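Local structure of clostripain-related protein (Bacteroides thetaiotaomicron, 6N9J) at residues 32-37 / 48-53; 39-44 / 195-200; 115-120 / 285-290; 139-144 / 357-362. The protein is probably a secreted cysteine peptidase of the clostripain family (C11, clan CD) that cleaves peptide bonds and is inactivated by a covalent peptide-based inhibitor. One frame throughout, in Å; residues are numbered along the deposited sequence.

Interaction 1 (32-37 / 48-53); sequences NEMIEG and LLVYMD
Met34 lies over two side chains of the neighbouring strand, Leu48 and Val50, and carries the whole contact from the helix side. The interactions are all apolar. Near the root of the methionine, CB stands 4.3 Å from Leu48 CD2. Further out, the sulfur SD meets Val50 CG2 at 3.8 Å, the two side chains crossing obliquely. Met34 CG is anti to the carbonyl carbon (chi1 -67°) and the next torsion is extended, which carries the sulfur out to the valine; the chain bends only beyond it. Val50 offers CG2, the methyl beside its own backbone N.

No hydrogen bond links the two segments. The backbone of residues 48-51 bonds within the sheet: Leu48 and Val50 to Leu63 and Ile61 of strand 59-65, Leu49 and Tyr51 to strand 9-18. Leu48 and Val50, two apart on the strand, both direct their CB atoms at the helix. Val15 and Tyr193 also touch Met34, which is buried. This is the helix-on-sheet packing of a beta-alpha-beta crossover: strand 9-18, helix 24-37, then strand 46-53 parallel to the first.

Interaction 2 (39-44 / 195-200); sequences QSVDDN and VVVPAL
Ser40, at the end of a short 3-10 turn following helix 24-37, sets its CB against the ring of Pro198, 4.0 Å from CG. It is the exposed margin of the contact, and the hydroxyl takes no part in it.

Val41 comes next and does most of the work. Its CG2 lies 3.8 Å from Pro198 CA and 3.9 Å from Val197 CG1, so one methyl spans two consecutive residues of helix 193-200. CG2 is the branch beside the backbone N; its partner CG1 is anti to that N (chi1 -178°). The Val41 and Val197 side chains cross at about a right angle. Here the connection between helix 24-37 and strand 46-53, the second half of a beta-alpha-beta unit, lies against a helix from much later in the chain. That helix is kinked at Pro198, whose ring nitrogen has no hydrogen to give to the turn before. The carbonyl of Val41 faces other company and accepts a hydrogen bond from Lys65 NZ.

Beyond the valine the loop leaves the helix. Asp42 folds it into an Asx turn: OD1 accepts from Asn44 N at 3.2 Å, with an N-H...O angle of 160°, though the donor sits well above the carboxylate plane. Asp43 then ties the loop to strand 59-65, its OD2 accepting from the backbone N of Lys65.

Interaction 3 (115-120 / 285-290); sequences GWLPYN and NNYHDL
Asn286 meets Leu117 through its amide nitrogen, ND2 lying 3.4 Å from the methyl CD1. Two irregular parts of the clan CD alpha/beta fold come together here: the connection that leaves central strand 105-110, and the turn leading into the short strand 288-289. Gln356 NE2 bonds to Asn286 OD1 and helps hold the amide beside the leucine. The asparagine's carbonyl provides the one polar link between the segments. A water gives a hydrogen bond to Asn286 O (2.9 Å) and accepts one from Trp116 NE1 (2.8 Å). The indole itself carries Leu117 CD2 over one face, near the rim. Leu117 therefore packs on the indole and touches the turn itself, while Trp116 reaches the turn only through the water.

Tyr287 follows, and its hydroxyl end comes close to both Gly115 and Leu117. Its CG is anti to the carbonyl carbon (chi1 -58°), and the ring, stacked on Tyr162, runs out to put its hydroxyl beside these two residues. There OH lies 3.7 Å from Leu117 CD1. The polar partner of this buried hydroxyl is Asp114 OD1, from the residue just ahead of the glycine. Tyr287 OH also comes within 3.3 Å of Gly115 N, but the angle is too poor for a hydrogen bond.

Interaction 4 (139-144 / 357-362); sequences NIPDLN and EKYYRQ
A small surface contact joins the first turn of helix 140-146 to the middle of helix 355-363, close to the C-terminus of the chain, in the clan CD alpha/beta fold. A single side chain, Tyr359, bridges the gap, while the nearest CA atoms, those of Asn139 and Tyr359, remain 11.4 Å apart. Its CG is anti to the backbone N (chi1 178°), which directs the ring toward the other helix. The phenol end arrives at the pyrrolidine of Pro141 from the opposite direction: OH is 3.5 Å from CD and 3.6 Å from CG. The meeting is van der Waals contact between a hydroxyl oxygen and ring carbons, with no hydrogen bond between the segments. Pro118 and Phe363 touch the tyrosine as well.

Asn139, two residues before the proline, has its OD1 4.5 Å from Tyr359 OH, too distant to bond. The amide looks elsewhere, ND2 donating to Tyr119 O. Although Asn139 occupies the N-cap position, its side chain makes no capping bond. Tyr360, one residue on from Tyr359, serves the buried side of the same helix: its ring meets Trp116 edge-to-face and its hydroxyl bonds to Glu167 OE2. Inside helix 140-146, the carbonyl oxygen of Asn139 accepts from Leu143 N at 3.0 Å, closing the first turn on which Pro141 sits.

In the fold
Interactions 1 and 2 adjoin, their centres about 11 Å apart, and share the crossover from helix 24-37 to strand 46-53. Val197 joins them, touching both Met34 and Leu48. Both are apolar across their segments, but the first is wholly buried while the second runs out to the surface. Interactions 3 and 4 form another pair, also about 11 Å between centres, on the opposite side of the chain's centre. Helix 355-363 forms one side of interaction 4 and also touches interaction 3, through Tyr360 on Trp116. Interaction 3 is buried yet uses a water and an aspartate outside its segments to satisfy polar groups; interaction 4 is a slight surface touch. The pairs stand about 29 to 35 Å apart between centres.

Interaction 1 (32-37 / 48-53)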
# COMPACT_ATOMS: atom_id res chain seq x y z
N ASN A 32 11.93 7.99 13.62
CA ASN A 32 12.89 9.10 13.63
C ASN A 32 12.77 10.00 12.40
O ASN A 32 12.94 11.21 12.49
CB ASN A 32 14.32 8.57 13.75
CG ASN A 32 14.60 7.97 15.11
OD1 ASN A 32 13.91 8.27 16.08
ND2 ASN A 32 15.62 7.12 15.18
N GLU A 33 12.48 9.41 11.24
CA GLU A 33 12.26 10.19 10.02
C GLU A 33 11.01 11.03 10.14
O GLU A 33 11.00 12.19 9.73
CB GLU A 33 12.13 9.28 8.79
CG GLU A 33 13.39 8.48 8.43
CD GLU A 33 13.19 7.55 7.23
OE1 GLU A 33 12.06 7.47 6.70
OE2 GLU A 33 14.18 6.91 6.82
N MET A 34 9.96 10.44 10.72
CA MET A 34 8.69 11.14 10.89
C MET A 34 8.89 12.37 11.76
O MET A 34 8.32 13.42 11.48
CB MET A 34 7.62 10.23 11.53
CG MET A 34 7.14 9.07 10.67
SD MET A 34 5.92 8.00 11.48
CE MET A 34 6.37 6.42 10.77
N ILE A 35 9.70 12.23 12.80
CA ILE A 35 9.95 13.30 13.75
C ILE A 35 10.69 14.46 13.07
O ILE A 35 10.39 15.63 13.33
CB ILE A 35 10.75 12.78 14.97
CG1 ILE A 35 9.88 11.83 15.79
CG2 ILE A 35 11.27 13.95 15.83
CD1 ILE A 35 10.53 11.31 17.07
N GLU A 36 11.63 14.14 12.19
CA GLU A 36 12.29 15.16 11.40
C GLU A 36 11.31 15.85 10.43
O GLU A 36 11.42 17.04 10.17
CB GLU A 36 13.46 14.57 10.62
CG GLU A 36 14.26 15.59 9.82
CD GLU A 36 15.23 14.94 8.85
OE1 GLU A 36 15.47 13.72 8.98
OE2 GLU A 36 15.74 15.66 7.96
N GLY A 37 10.37 15.08 9.90
CA GLY A 37 9.39 15.62 8.97
C GLY A 37 8.39 16.58 9.60
O GLY A 37 7.80 17.40 8.90
N LEU A 48 -0.34 14.23 13.41
CA LEU A 48 0.34 13.01 13.01
C LEU A 48 0.34 12.01 14.17
O LEU A 48 1.05 12.20 15.16
CB LEU A 48 1.77 13.30 12.55
CG LEU A 48 2.56 12.08 12.06
CD1 LEU A 48 1.88 11.43 10.85
CD2 LEU A 48 3.99 12.53 11.73
N LEU A 49 -0.47 10.96 14.04
CA LEU A 49 -0.58 9.92 15.05
C LEU A 49 0.18 8.67 14.59
O LEU A 49 0.24 8.37 13.41
CB LEU A 49 -2.05 9.58 15.32
CG LEU A 49 -2.83 10.51 16.29
CD1 LEU A 49 -2.62 11.99 16.06
CD2 LEU A 49 -4.33 10.21 16.25
N VAL A 50 0.79 7.96 15.53
CA VAL A 50 1.53 6.76 15.18
C VAL A 50 1.17 5.65 16.16
O VAL A 50 1.36 5.80 17.39
CB VAL A 50 3.07 6.98 15.20
CG1 VAL A 50 3.80 5.73 14.71
CG2 VAL A 50 3.47 8.19 14.38
N TYR A 51 0.61 4.56 15.63
CA TYR A 51 0.45 3.33 16.38
C TYR A 51 1.62 2.41 16.08
O TYR A 51 1.81 1.99 14.93
CB TYR A 51 -0.87 2.62 16.05
CG TYR A 51 -0.93 1.23 16.65
CD1 TYR A 51 -1.27 1.04 17.98
CD2 TYR A 51 -0.63 0.10 15.88
CE1 TYR A 51 -1.31 -0.22 18.54
CE2 TYR A 51 -0.68 -1.17 16.43
CZ TYR A 51 -1.02 -1.33 17.75
OH TYR A 51 -1.06 -2.60 18.30
N MET A 52 2.40 2.08 17.09
CA MET A 52 3.67 1.40 16.88
C MET A 52 3.73 0.07 17.61
O MET A 52 3.72 0.03 18.85
CB MET A 52 4.81 2.31 17.34
CG MET A 52 6.12 1.61 17.62
SD MET A 52 7.16 1.47 16.17
CE MET A 52 8.03 3.03 16.19
N ASP A 53 3.77 -1.03 16.85
CA ASP A 53 3.91 -2.35 17.47
C ASP A 53 5.14 -3.06 16.92
O ASP A 53 5.14 -3.51 15.78
CB ASP A 53 2.65 -3.21 17.26
CG ASP A 53 2.75 -4.57 17.93
OD1 ASP A 53 3.66 -4.78 18.76
OD2 ASP A 53 1.89 -5.45 17.65

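Interaction 2 (39-44 / 195-200)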
# COMPACT_ATOMS: atom_id res chain seq x y z
N GLN A 39 9.03 19.06 11.30
CA GLN A 39 9.59 20.41 11.31
C GLN A 39 8.94 21.32 10.27
O GLN A 39 8.81 22.52 10.49
CB GLN A 39 11.11 20.35 11.10
CG GLN A 39 11.87 19.68 12.24
CD GLN A 39 11.80 20.48 13.54
OE1 GLN A 39 11.39 21.64 13.55
NE2 GLN A 39 12.18 19.84 14.65
N SER A 40 8.54 20.75 9.14
CA SER A 40 7.90 21.53 8.09
C SER A 40 6.38 21.49 8.22
O SER A 40 5.67 21.94 7.33
CB SER A 40 8.32 21.01 6.72
OG SER A 40 9.72 20.78 6.67
N VAL A 41 5.89 20.92 9.31
CA VAL A 41 4.45 20.80 9.52
C VAL A 41 4.00 21.65 10.70
O VAL A 41 4.63 21.64 11.75
CB VAL A 41 4.04 19.34 9.79
CG1 VAL A 41 2.52 19.24 9.95
CG2 VAL A 41 4.51 18.41 8.67
N ASP A 42 2.91 22.40 10.51
CA ASP A 42 2.30 23.17 11.59
C ASP A 42 1.33 22.29 12.38
O ASP A 42 0.21 22.03 11.93
CB ASP A 42 1.57 24.39 11.01
CG ASP A 42 0.95 25.28 12.09
OD1 ASP A 42 1.25 25.11 13.30
OD2 ASP A 42 0.17 26.19 11.72
N ASP A 43 1.75 21.85 13.57
CA ASP A 43 0.96 20.93 14.39
C ASP A 43 -0.25 21.60 15.07
O ASP A 43 -0.99 20.95 15.81
CB ASP A 43 1.85 20.27 15.46
CG ASP A 43 2.59 21.29 16.33
OD1 ASP A 43 3.05 22.32 15.78
OD2 ASP A 43 2.71 21.07 17.55
N ASN A 44 -0.46 22.89 14.81
CA ASN A 44 -1.66 23.57 15.29
C ASN A 44 -2.92 23.04 14.62
O ASN A 44 -4.00 23.02 15.23
CB ASN A 44 -1.56 25.08 15.05
CG ASN A 44 -0.55 25.76 15.95
OD1 ASN A 44 -0.33 25.33 17.09
ND2 ASN A 44 0.06 26.82 15.45
N VAL A 195 10.38 13.41 4.12
CA VAL A 195 9.72 14.22 3.09
C VAL A 195 8.28 13.76 2.80
O VAL A 195 7.48 14.53 2.30
CB VAL A 195 10.50 14.27 1.76
CG1 VAL A 195 11.65 15.27 1.86
CG2 VAL A 195 10.99 12.86 1.34
N VAL A 196 7.95 12.52 3.13
CA VAL A 196 6.58 12.05 2.97
C VAL A 196 5.63 12.67 4.02
O VAL A 196 4.48 12.99 3.71
CB VAL A 196 6.50 10.51 3.03
CG1 VAL A 196 5.06 10.05 3.28
CG2 VAL A 196 7.03 9.90 1.73
N VAL A 197 6.12 12.89 5.25
CA VAL A 197 5.25 13.43 6.32
C VAL A 197 4.66 14.80 5.98
O VAL A 197 3.45 14.99 6.14
CB VAL A 197 5.99 13.50 7.70
CG1 VAL A 197 5.42 14.62 8.60
CG2 VAL A 197 5.90 12.16 8.41
N PRO A 198 5.48 15.77 5.51
CA PRO A 198 4.80 17.00 5.11
C PRO A 198 3.82 16.80 3.94
O PRO A 198 2.80 17.48 3.87
CB PRO A 198 5.96 17.93 4.69
CG PRO A 198 7.17 17.37 5.38
CD PRO A 198 6.94 15.88 5.39
N ALA A 199 4.10 15.84 3.05
CA ALA A 199 3.20 15.58 1.92
C ALA A 199 1.89 14.95 2.40
O ALA A 199 0.85 15.13 1.78
CB ALA A 199 3.89 14.69 0.88
N LEU A 200 1.94 14.22 3.51
CA LEU A 200 0.72 13.65 4.11
C LEU A 200 -0.29 14.75 4.50
O LEU A 200 -1.49 14.48 4.62
CB LEU A 200 1.06 12.82 5.36
CG LEU A 200 1.99 11.61 5.39
CD1 LEU A 200 2.21 11.20 6.86
CD2 LEU A 200 1.42 10.46 4.60

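Interaction 3 (115-120 / 285-290)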
# COMPACT_ATOMS: atom_id res chain seq x y z
N GLY A 115 -1.03 -8.38 -1.45
CA GLY A 115 -2.22 -8.14 -2.25
C GLY A 115 -3.50 -8.73 -1.68
O GLY A 115 -3.82 -8.57 -0.50
N TRP A 116 -4.24 -9.43 -2.54
CA TRP A 116 -5.54 -9.96 -2.19
C TRP A 116 -5.49 -11.37 -1.63
O TRP A 116 -6.49 -11.88 -1.13
CB TRP A 116 -6.45 -9.95 -3.42
CG TRP A 116 -5.91 -10.81 -4.52
CD1 TRP A 116 -5.10 -10.43 -5.54
CD2 TRP A 116 -6.14 -12.21 -4.70
NE1 TRP A 116 -4.80 -11.49 -6.35
CE2 TRP A 116 -5.43 -12.61 -5.85
CE3 TRP A 116 -6.87 -13.18 -3.99
CZ2 TRP A 116 -5.43 -13.92 -6.32
CZ3 TRP A 116 -6.87 -14.48 -4.46
CH2 TRP A 116 -6.15 -14.84 -5.62
N LEU A 117 -4.32 -12.00 -1.74
CA LEU A 117 -4.20 -13.44 -1.49
C LEU A 117 -4.72 -13.86 -0.12
O LEU A 117 -4.47 -13.17 0.88
CB LEU A 117 -2.74 -13.88 -1.66
CG LEU A 117 -2.30 -13.86 -3.13
CD1 LEU A 117 -0.80 -13.99 -3.24
CD2 LEU A 117 -2.99 -14.98 -3.87
N PRO A 118 -5.48 -14.97 -0.07
CA PRO A 118 -6.05 -15.48 1.18
C PRO A 118 -4.98 -16.06 2.12
O PRO A 118 -4.03 -16.68 1.65
CB PRO A 118 -7.03 -16.56 0.71
CG PRO A 118 -6.48 -17.01 -0.59
CD PRO A 118 -5.92 -15.77 -1.23
N TYR A 119 -5.15 -15.84 3.42
CA TYR A 119 -4.31 -16.45 4.44
C TYR A 119 -5.19 -16.95 5.58
O TYR A 119 -5.97 -16.19 6.14
CB TYR A 119 -3.28 -15.46 4.98
CG TYR A 119 -2.39 -16.04 6.07
CD1 TYR A 119 -1.27 -16.79 5.75
CD2 TYR A 119 -2.69 -15.84 7.41
CE1 TYR A 119 -0.46 -17.32 6.74
CE2 TYR A 119 -1.89 -16.37 8.40
CZ TYR A 119 -0.78 -17.11 8.06
OH TYR A 119 0.03 -17.64 9.04
N ASN A 120 -5.05 -18.22 5.92
CA ASN A 120 -5.84 -18.80 7.00
C ASN A 120 -5.12 -18.63 8.35
O ASN A 120 -4.05 -19.21 8.59
CB ASN A 120 -6.12 -20.28 6.71
CG ASN A 120 -7.22 -20.86 7.59
OD1 ASN A 120 -6.96 -21.60 8.54
ND2 ASN A 120 -8.47 -20.54 7.26
N ASN A 285 4.66 -15.81 -9.39
CA ASN A 285 4.10 -15.19 -10.60
C ASN A 285 2.60 -14.95 -10.43
O ASN A 285 1.80 -15.20 -11.33
CB ASN A 285 4.38 -16.06 -11.84
CG ASN A 285 5.82 -15.93 -12.33
OD1 ASN A 285 6.77 -16.16 -11.58
ND2 ASN A 285 5.98 -15.54 -13.58
N ASN A 286 2.24 -14.47 -9.25
CA ASN A 286 0.86 -14.14 -8.91
C ASN A 286 0.43 -12.79 -9.47
O ASN A 286 -0.78 -12.54 -9.61
CB ASN A 286 0.68 -14.13 -7.39
CG ASN A 286 0.62 -15.53 -6.80
OD1 ASN A 286 0.20 -16.46 -7.46
ND2 ASN A 286 1.03 -15.66 -5.54
N TYR A 287 1.40 -11.94 -9.79
CA TYR A 287 1.14 -10.54 -10.13
C TYR A 287 1.60 -10.10 -11.52
O TYR A 287 2.80 -10.11 -11.80
CB TYR A 287 1.80 -9.61 -9.10
CG TYR A 287 1.34 -9.85 -7.68
CD1 TYR A 287 0.18 -9.26 -7.21
CD2 TYR A 287 2.07 -10.66 -6.83
CE1 TYR A 287 -0.24 -9.47 -5.92
CE2 TYR A 287 1.65 -10.88 -5.54
CZ TYR A 287 0.50 -10.28 -5.09
OH TYR A 287 0.08 -10.48 -3.80
N HIS A 288 0.66 -9.68 -12.35
CA HIS A 288 0.97 -9.19 -13.69
C HIS A 288 0.40 -7.80 -13.93
O HIS A 288 -0.58 -7.41 -13.30
CB HIS A 288 0.41 -10.15 -14.75
CG HIS A 288 1.12 -11.47 -14.78
ND1 HIS A 288 0.70 -12.55 -14.03
CD2 HIS A 288 2.23 -11.87 -15.43
CE1 HIS A 288 1.52 -13.57 -14.23
NE2 HIS A 288 2.45 -13.18 -15.08
N ASP A 289 1.00 -7.06 -14.85
CA ASP A 289 0.51 -5.72 -15.15
C ASP A 289 -0.87 -5.77 -15.82
O ASP A 289 -1.06 -6.39 -16.88
CB ASP A 289 1.51 -4.97 -16.02
CG ASP A 289 1.11 -3.51 -16.22
OD1 ASP A 289 1.31 -2.68 -15.29
OD2 ASP A 289 0.61 -3.21 -17.32
N LEU A 290 -1.83 -5.08 -15.19
CA LEU A 290 -3.22 -5.07 -15.65
C LEU A 290 -3.38 -4.57 -17.09
O LEU A 290 -4.14 -5.15 -17.87
CB LEU A 290 -4.08 -4.24 -14.71
CG LEU A 290 -5.55 -4.08 -15.12
CD1 LEU A 290 -6.28 -5.41 -15.05
CD2 LEU A 290 -6.24 -3.06 -14.25
O HOH W 1 -2.53 -11.02 -7.85

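Interaction 4 (139-144 / 357-362)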
# COMPACT_ATOMS: atom_id res chain seq x y z
N ASN A 139 -6.75 -10.62 6.25
CA ASN A 139 -7.39 -10.79 4.96
C ASN A 139 -8.07 -9.48 4.56
O ASN A 139 -8.56 -8.75 5.42
CB ASN A 139 -8.39 -11.94 5.01
CG ASN A 139 -7.71 -13.31 5.10
OD1 ASN A 139 -7.18 -13.80 4.11
ND2 ASN A 139 -7.74 -13.92 6.29
N ILE A 140 -8.08 -9.17 3.26
CA ILE A 140 -8.59 -7.87 2.81
C ILE A 140 -10.05 -7.61 3.19
O ILE A 140 -10.39 -6.48 3.53
CB ILE A 140 -8.41 -7.71 1.28
CG1 ILE A 140 -6.96 -8.00 0.89
CG2 ILE A 140 -8.80 -6.29 0.83
CD1 ILE A 140 -5.95 -7.15 1.60
N PRO A 141 -10.92 -8.65 3.17
CA PRO A 141 -12.25 -8.41 3.75
C PRO A 141 -12.24 -8.02 5.23
O PRO A 141 -13.11 -7.27 5.66
CB PRO A 141 -12.95 -9.75 3.53
CG PRO A 141 -12.37 -10.22 2.26
CD PRO A 141 -10.92 -9.87 2.34
N ASP A 142 -11.28 -8.53 6.00
CA ASP A 142 -11.13 -8.16 7.41
C ASP A 142 -10.65 -6.72 7.55
O ASP A 142 -11.12 -5.99 8.42
CB ASP A 142 -10.16 -9.11 8.14
CG ASP A 142 -10.73 -10.51 8.32
OD1 ASP A 142 -11.96 -10.64 8.45
OD2 ASP A 142 -9.94 -11.48 8.34
N LEU A 143 -9.71 -6.32 6.69
CA LEU A 143 -9.25 -4.94 6.66
C LEU A 143 -10.39 -3.98 6.31
O LEU A 143 -10.49 -2.89 6.88
CB LEU A 143 -8.10 -4.79 5.66
CG LEU A 143 -7.47 -3.41 5.48
CD1 LEU A 143 -6.92 -2.85 6.80
CD2 LEU A 143 -6.38 -3.46 4.43
N ASN A 144 -11.25 -4.39 5.38
CA ASN A 144 -12.39 -3.56 4.98
C ASN A 144 -13.41 -3.42 6.09
O ASN A 144 -14.12 -2.42 6.19
CB ASN A 144 -13.06 -4.14 3.72
CG ASN A 144 -13.95 -3.13 3.03
OD1 ASN A 144 -13.68 -1.93 3.04
ND2 ASN A 144 -15.02 -3.62 2.41
N GLU A 357 -7.65 -19.62 -6.31
CA GLU A 357 -8.60 -19.26 -7.36
C GLU A 357 -10.02 -19.44 -6.89
O GLU A 357 -10.88 -18.62 -7.17
CB GLU A 357 -8.37 -20.08 -8.64
CG GLU A 357 -7.04 -19.79 -9.31
CD GLU A 357 -7.10 -19.86 -10.83
OE1 GLU A 357 -8.17 -20.17 -11.39
OE2 GLU A 357 -6.05 -19.59 -11.45
N LYS A 358 -10.28 -20.52 -6.16
CA LYS A 358 -11.61 -20.74 -5.59
C LYS A 358 -11.99 -19.58 -4.68
O LYS A 358 -13.13 -19.12 -4.68
CB LYS A 358 -11.66 -22.07 -4.82
N TYR A 359 -11.01 -19.10 -3.92
CA TYR A 359 -11.21 -17.92 -3.07
C TYR A 359 -11.46 -16.69 -3.94
O TYR A 359 -12.37 -15.91 -3.68
CB TYR A 359 -10.01 -17.70 -2.15
CG TYR A 359 -10.11 -16.47 -1.28
CD1 TYR A 359 -9.61 -15.25 -1.71
CD2 TYR A 359 -10.71 -16.53 -0.03
CE1 TYR A 359 -9.72 -14.10 -0.92
CE2 TYR A 359 -10.82 -15.40 0.77
CZ TYR A 359 -10.33 -14.19 0.32
OH TYR A 359 -10.43 -13.08 1.11
N TYR A 360 -10.64 -16.52 -4.98
CA TYR A 360 -10.78 -15.38 -5.89
C TYR A 360 -12.19 -15.27 -6.46
O TYR A 360 -12.79 -14.20 -6.46
CB TYR A 360 -9.78 -15.50 -7.04
CG TYR A 360 -9.63 -14.26 -7.90
CD1 TYR A 360 -10.39 -14.10 -9.06
CD2 TYR A 360 -8.70 -13.28 -7.59
CE1 TYR A 360 -10.22 -12.98 -9.87
CE2 TYR A 360 -8.53 -12.16 -8.40
CZ TYR A 360 -9.30 -12.02 -9.54
OH TYR A 360 -9.14 -10.92 -10.35
N ARG A 361 -12.70 -16.40 -6.95
CA ARG A 361 -13.97 -16.44 -7.65
C ARG A 361 -15.15 -16.26 -6.71
O ARG A 361 -16.29 -16.10 -7.15
CB ARG A 361 -14.12 -17.77 -8.40
CG ARG A 361 -13.07 -17.98 -9.47
CD ARG A 361 -13.24 -19.32 -10.19
NE ARG A 361 -12.35 -19.42 -11.34
CZ ARG A 361 -12.73 -19.17 -12.60
NH1 ARG A 361 -13.98 -18.81 -12.86
NH2 ARG A 361 -11.85 -19.28 -13.59
N GLN A 362 -14.88 -16.28 -5.41
CA GLN A 362 -15.95 -16.28 -4.43
C GLN A 362 -15.97 -15.01 -3.59
O GLN A 362 -17.05 -14.54 -3.22
CB GLN A 362 -15.81 -17.52 -3.54
CG GLN A 362 -17.00 -17.81 -2.66
CD GLN A 362 -16.92 -19.20 -2.04
OE1 GLN A 362 -16.16 -20.05 -2.50
NE2 GLN A 362 -17.71 -19.43 -1.00